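Local coordinates for VgrG protein (Vibrio cholerae, PDB 4DTH), which probably cross-links G-actin through its actin cross-linking toxin domain, which binds ATP and magnesium, at residues R71-L75 / G156-E160; G183-S187 / N226-Y230. All coordinates share one frame; numbering follows the deposited sequence.

The two contacts lie on opposite sides of the chain's centre, about 54 Å between their own centres, and share no helix or strand. Interaction 1 is a surface contact between two loops of the strand-rich part, one between strands 56-68 and 85-97, the other between strands 150-153 and 173-180. It is mostly apolar, a methyl group among a proline, a leucine and a serine hydroxyl, with a sulfate held by backbone amides alongside. Interaction 2 is largely buried and sets a turn against helix 221-245, pairing two aromatic rings. In interaction 1 no direct hydrogen bond joins the two segments, and H127 bonds to both of them, whereas in interaction 2 a water bridges the two backbones.

Interaction 1 (R71-L75 / G156-E160); sequences RPPSL and GISAE. With SO4 (sulfate ion), chain G.
The methyl of A159 sits among three side chains of 71-75, those of P72, S74 and L75. P72 offers the CB-CG side of its ring: CB lies 3.8 Å from A159 CB, and CG reaches past the methyl to the backbone, 3.7 Å from I157 O. L75 comes from another side, its CG beside the backbone N and anti to the carbonyl carbon (chi1 -65°), an arrangement that brings CD1 to 3.9 Å from A159 CB and also close to A159 O. S74 completes the trio with its hydroxyl: OG, set between the backbone N and the carbonyl carbon (chi1 72°), is 3.2 Å from A159 CB, a close polar-to-methyl approach. Apart from that oxygen the side-chain packing is apolar. The arrangement joins two surface loops of the actin cross-linking domain: 71-75 lies in the loop after strand 56-68, while 156-160 lies in the loop after strand 150-153. H127 lies against P72 and L75 and links both loops: its O accepts from R71 NH1 and its NE2 donates to S158 O. Within 71-75 a short 3-10 segment turns the chain back, L75 N bonding to P72 O. R71 takes no part in the packing on A159; its side chain folds back over its own loop and braces this turn, where its NE gives a nearly straight bond of 2.9 Å to L75 O, which lies at the guanidinium edge, in its plane, while NE stands above the carbonyl plane. On 156-160 a sulfate, probably from the crystallisation liquor, is held by backbone amides. S158 N points almost straight at O4 of the sulfate (3.1 Å, 169°), I157 N bonds to its O3 at 3.2 Å, and N155 N adds another bond.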
loop_
_atom_site.group_PDB
_atom_site.type_symbol
_atom_site.label_atom_id
_atom_site.label_comp_id
_atom_site.label_asym_id
_atom_site.label_seq_id
_atom_site.Cartn_x
_atom_site.Cartn_y
_atom_site.Cartn_z
ATOM N N ARG A 71 4.405 -13.176 -28.609
ATOM C CA ARG A 71 3.973 -14.568 -28.618
ATOM C C ARG A 71 5.089 -15.392 -29.265
ATOM O O ARG A 71 5.446 -15.099 -30.410
ATOM C CB ARG A 71 2.671 -14.719 -29.439
ATOM C CG ARG A 71 2.107 -16.146 -29.506
ATOM C CD ARG A 71 1.456 -16.480 -28.200
ATOM N NE ARG A 71 0.885 -17.824 -28.097
ATOM C CZ ARG A 71 0.309 -18.252 -26.979
ATOM N NH1 ARG A 71 0.225 -17.452 -25.923
ATOM N NH2 ARG A 71 -0.186 -19.479 -26.907
ATOM N N PRO A 72 5.671 -16.397 -28.565
ATOM C CA PRO A 72 6.713 -17.215 -29.202
ATOM C C PRO A 72 6.200 -17.820 -30.518
ATOM O O PRO A 72 5.052 -18.283 -30.564
ATOM C CB PRO A 72 7.010 -18.294 -28.157
ATOM C CG PRO A 72 6.618 -17.673 -26.865
ATOM C CD PRO A 72 5.392 -16.874 -27.195
ATOM N N PRO A 73 6.989 -17.743 -31.617
ATOM C CA PRO A 73 6.513 -18.271 -32.909
ATOM C C PRO A 73 6.047 -19.724 -32.885
ATOM O O PRO A 73 5.083 -20.051 -33.564
ATOM C CB PRO A 73 7.711 -18.061 -33.844
ATOM C CG PRO A 73 8.477 -16.959 -33.224
ATOM C CD PRO A 73 8.345 -17.172 -31.747
ATOM N N SER A 74 6.678 -20.575 -32.054
ATOM C CA SER A 74 6.311 -21.984 -31.916
ATOM C C SER A 74 4.960 -22.201 -31.211
ATOM O O SER A 74 4.461 -23.327 -31.176
ATOM C CB SER A 74 7.424 -22.767 -31.226
ATOM O OG SER A 74 7.496 -22.455 -29.845
ATOM N N LEU A 75 4.374 -21.125 -30.663
ATOM C CA LEU A 75 3.095 -21.144 -29.970
ATOM C C LEU A 75 2.029 -20.288 -30.662
ATOM O O LEU A 75 0.988 -20.001 -30.066
ATOM C CB LEU A 75 3.279 -20.749 -28.485
ATOM C CG LEU A 75 4.111 -21.716 -27.625
ATOM C CD1 LEU A 75 4.190 -21.222 -26.192
ATOM C CD2 LEU A 75 3.528 -23.148 -27.628
ATOM N N GLY A 156 8.837 -14.633 -19.982
ATOM C CA GLY A 156 7.846 -14.859 -21.032
ATOM C C GLY A 156 8.301 -14.704 -22.472
ATOM O O GLY A 156 7.461 -14.538 -23.364
ATOM N N ILE A 157 9.622 -14.776 -22.725
ATOM C CA ILE A 157 10.165 -14.667 -24.088
ATOM C C ILE A 157 10.212 -16.051 -24.765
ATOM O O ILE A 157 9.816 -16.178 -25.924
ATOM C CB ILE A 157 11.528 -13.906 -24.124
ATOM C CG1 ILE A 157 11.342 -12.435 -23.643
ATOM C CG2 ILE A 157 12.183 -13.962 -25.531
ATOM C CD1 ILE A 157 12.631 -11.686 -23.245
ATOM N N SER A 158 10.679 -17.079 -24.038
ATOM C CA SER A 158 10.792 -18.438 -24.571
ATOM C C SER A 158 9.472 -19.205 -24.516
ATOM O O SER A 158 8.688 -19.012 -23.581
ATOM C CB SER A 158 11.861 -19.216 -23.813
ATOM O OG SER A 158 13.127 -18.595 -23.962
ATOM N N ALA A 159 9.266 -20.128 -25.477
ATOM C CA ALA A 159 8.060 -20.958 -25.494
ATOM C C ALA A 159 8.056 -21.938 -24.315
ATOM O O ALA A 159 6.987 -22.245 -23.784
ATOM C CB ALA A 159 7.959 -21.716 -26.803
ATOM N N GLU A 160 9.239 -22.419 -23.904
ATOM C CA GLU A 160 9.365 -23.371 -22.792
ATOM C C GLU A 160 10.026 -22.765 -21.567
ATOM O O GLU A 160 10.876 -21.880 -21.693
ATOM C CB GLU A 160 10.166 -24.600 -23.224
ATOM C CG GLU A 160 9.481 -25.420 -24.303
ATOM C CD GLU A 160 10.285 -26.583 -24.851
ATOM O OE1 GLU A 160 11.166 -27.109 -24.132
ATOM O OE2 GLU A 160 10.013 -26.984 -26.005
HETATM S S SO4 G . 12.574 -16.084 -20.640
HETATM O O1 SO4 G . 13.772 -16.473 -21.407
HETATM O O2 SO4 G . 12.870 -16.222 -19.192
HETATM O O3 SO4 G . 12.234 -14.688 -20.954
HETATM O O4 SO4 G . 11.440 -16.948 -21.040
#

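Interaction 2 (G183-S187 / N226-Y230); sequences GFGTS and NVFAY
This is a buried packing of a loop turn on a helix: 183-187, between strand 173-180 and helix 190-196, rests on helix 221-245. F184 and Y230 meet edge-to-face, the edge of Y230 toward the face of F184, with ring centroids 5.0 Å apart and planes at 57°. Y230 CD1 stands over the centre of the F184 ring and is 3.8 Å from F184 CD1. Y230 carries CG anti to its N (chi1 178°), which sends the ring off the helix to meet F184, and the two side chains cross at about a right angle. Y201 and F350 also meet the F184 ring, making an aromatic cluster. Nearer the start of the helical segment, N226 lays CB 3.5 Å from F184 O, its OD1 against G185 and its ND2 3.7 Å from T186 CG2. A water donates to both F184 O (2.7 Å) and N226 O (2.6 Å), bridging the two backbones. G183 O receives both T186 N and T186 OG1, a double grip that closes the turn. With G185 at positive phi in its third position, this is a type II beta turn, packed on a helix of the actin cross-linking domain.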
loop_
_atom_site.group_PDB
_atom_site.type_symbol
_atom_site.label_atom_id
_atom_site.label_comp_id
_atom_site.label_asym_id
_atom_site.label_seq_id
_atom_site.Cartn_x
_atom_site.Cartn_y
_atom_site.Cartn_z
ATOM N N GLY A 183 -6.183 6.677 17.441
ATOM C CA GLY A 183 -5.215 5.904 18.213
ATOM C C GLY A 183 -3.767 6.286 17.990
ATOM O O GLY A 183 -2.920 5.986 18.835
ATOM N N PHE A 184 -3.457 6.912 16.839
ATOM C CA PHE A 184 -2.075 7.271 16.505
ATOM C C PHE A 184 -1.511 8.325 17.460
ATOM O O PHE A 184 -1.934 9.478 17.434
ATOM C CB PHE A 184 -1.934 7.707 15.042
ATOM C CG PHE A 184 -0.559 7.433 14.480
ATOM C CD1 PHE A 184 0.546 8.163 14.907
ATOM C CD2 PHE A 184 -0.370 6.460 13.503
ATOM C CE1 PHE A 184 1.819 7.901 14.394
ATOM C CE2 PHE A 184 0.902 6.198 12.995
ATOM C CZ PHE A 184 1.987 6.923 13.435
ATOM N N GLY A 185 -0.550 7.893 18.268
ATOM C CA GLY A 185 0.094 8.706 19.293
ATOM C C GLY A 185 -0.265 8.256 20.698
ATOM O O GLY A 185 0.369 8.688 21.663
ATOM N N THR A 186 -1.287 7.372 20.830
ATOM C CA THR A 186 -1.720 6.876 22.150
ATOM C C THR A 186 -0.855 5.721 22.670
ATOM O O THR A 186 -0.921 5.416 23.864
ATOM C CB THR A 186 -3.218 6.516 22.178
ATOM O OG1 THR A 186 -3.440 5.351 21.377
ATOM C CG2 THR A 186 -4.127 7.673 21.752
ATOM N N SER A 187 -0.082 5.044 21.775
ATOM C CA SER A 187 0.796 3.902 22.104
ATOM C C SER A 187 0.030 2.760 22.826
ATOM O O SER A 187 0.644 1.956 23.531
ATOM C CB SER A 187 1.976 4.355 22.974
ATOM O OG SER A 187 2.466 5.651 22.667
ATOM N N ASN A 226 -2.512 14.763 19.468
ATOM C CA ASN A 226 -2.184 13.581 18.671
ATOM C C ASN A 226 -2.278 13.888 17.181
ATOM O O ASN A 226 -1.357 13.538 16.434
ATOM C CB ASN A 226 -3.105 12.405 19.038
ATOM C CG ASN A 226 -2.756 11.743 20.351
ATOM O OD1 ASN A 226 -1.598 11.565 20.699
ATOM N ND2 ASN A 226 -3.744 11.315 21.098
ATOM N N VAL A 227 -3.370 14.557 16.751
ATOM C CA VAL A 227 -3.565 14.931 15.344
ATOM C C VAL A 227 -2.449 15.888 14.918
ATOM O O VAL A 227 -1.867 15.707 13.844
ATOM C CB VAL A 227 -4.976 15.499 15.036
ATOM C CG1 VAL A 227 -5.062 16.017 13.597
ATOM C CG2 VAL A 227 -6.054 14.439 15.276
ATOM N N PHE A 228 -2.128 16.872 15.773
ATOM C CA PHE A 228 -1.060 17.828 15.479
ATOM C C PHE A 228 0.270 17.115 15.277
ATOM O O PHE A 228 0.944 17.399 14.298
ATOM C CB PHE A 228 -0.935 18.875 16.598
ATOM C CG PHE A 228 0.247 19.803 16.438
ATOM C CD1 PHE A 228 0.153 20.948 15.654
ATOM C CD2 PHE A 228 1.442 19.554 17.104
ATOM C CE1 PHE A 228 1.234 21.829 15.543
ATOM C CE2 PHE A 228 2.519 20.447 17.001
ATOM C CZ PHE A 228 2.407 21.565 16.208
ATOM N N ALA A 229 0.654 16.200 16.194
ATOM C CA ALA A 229 1.926 15.484 16.058
ATOM C C ALA A 229 1.982 14.639 14.783
ATOM O O ALA A 229 3.014 14.628 14.108
ATOM C CB ALA A 229 2.181 14.615 17.268
ATOM N N TYR A 230 0.875 13.963 14.444
ATOM C CA TYR A 230 0.779 13.119 13.256
ATOM C C TYR A 230 0.941 13.961 11.984
ATOM O O TYR A 230 1.829 13.675 11.170
ATOM C CB TYR A 230 -0.563 12.357 13.257
ATOM C CG TYR A 230 -0.771 11.497 12.027
ATOM C CD1 TYR A 230 -0.072 10.303 11.859
ATOM C CD2 TYR A 230 -1.629 11.899 11.009
ATOM C CE1 TYR A 230 -0.244 9.519 10.721
ATOM C CE2 TYR A 230 -1.821 11.115 9.872
ATOM C CZ TYR A 230 -1.123 9.927 9.732
ATOM O OH TYR A 230 -1.292 9.172 8.603
HETATM O O HOH W 1 -0.045 11.403 16.968
#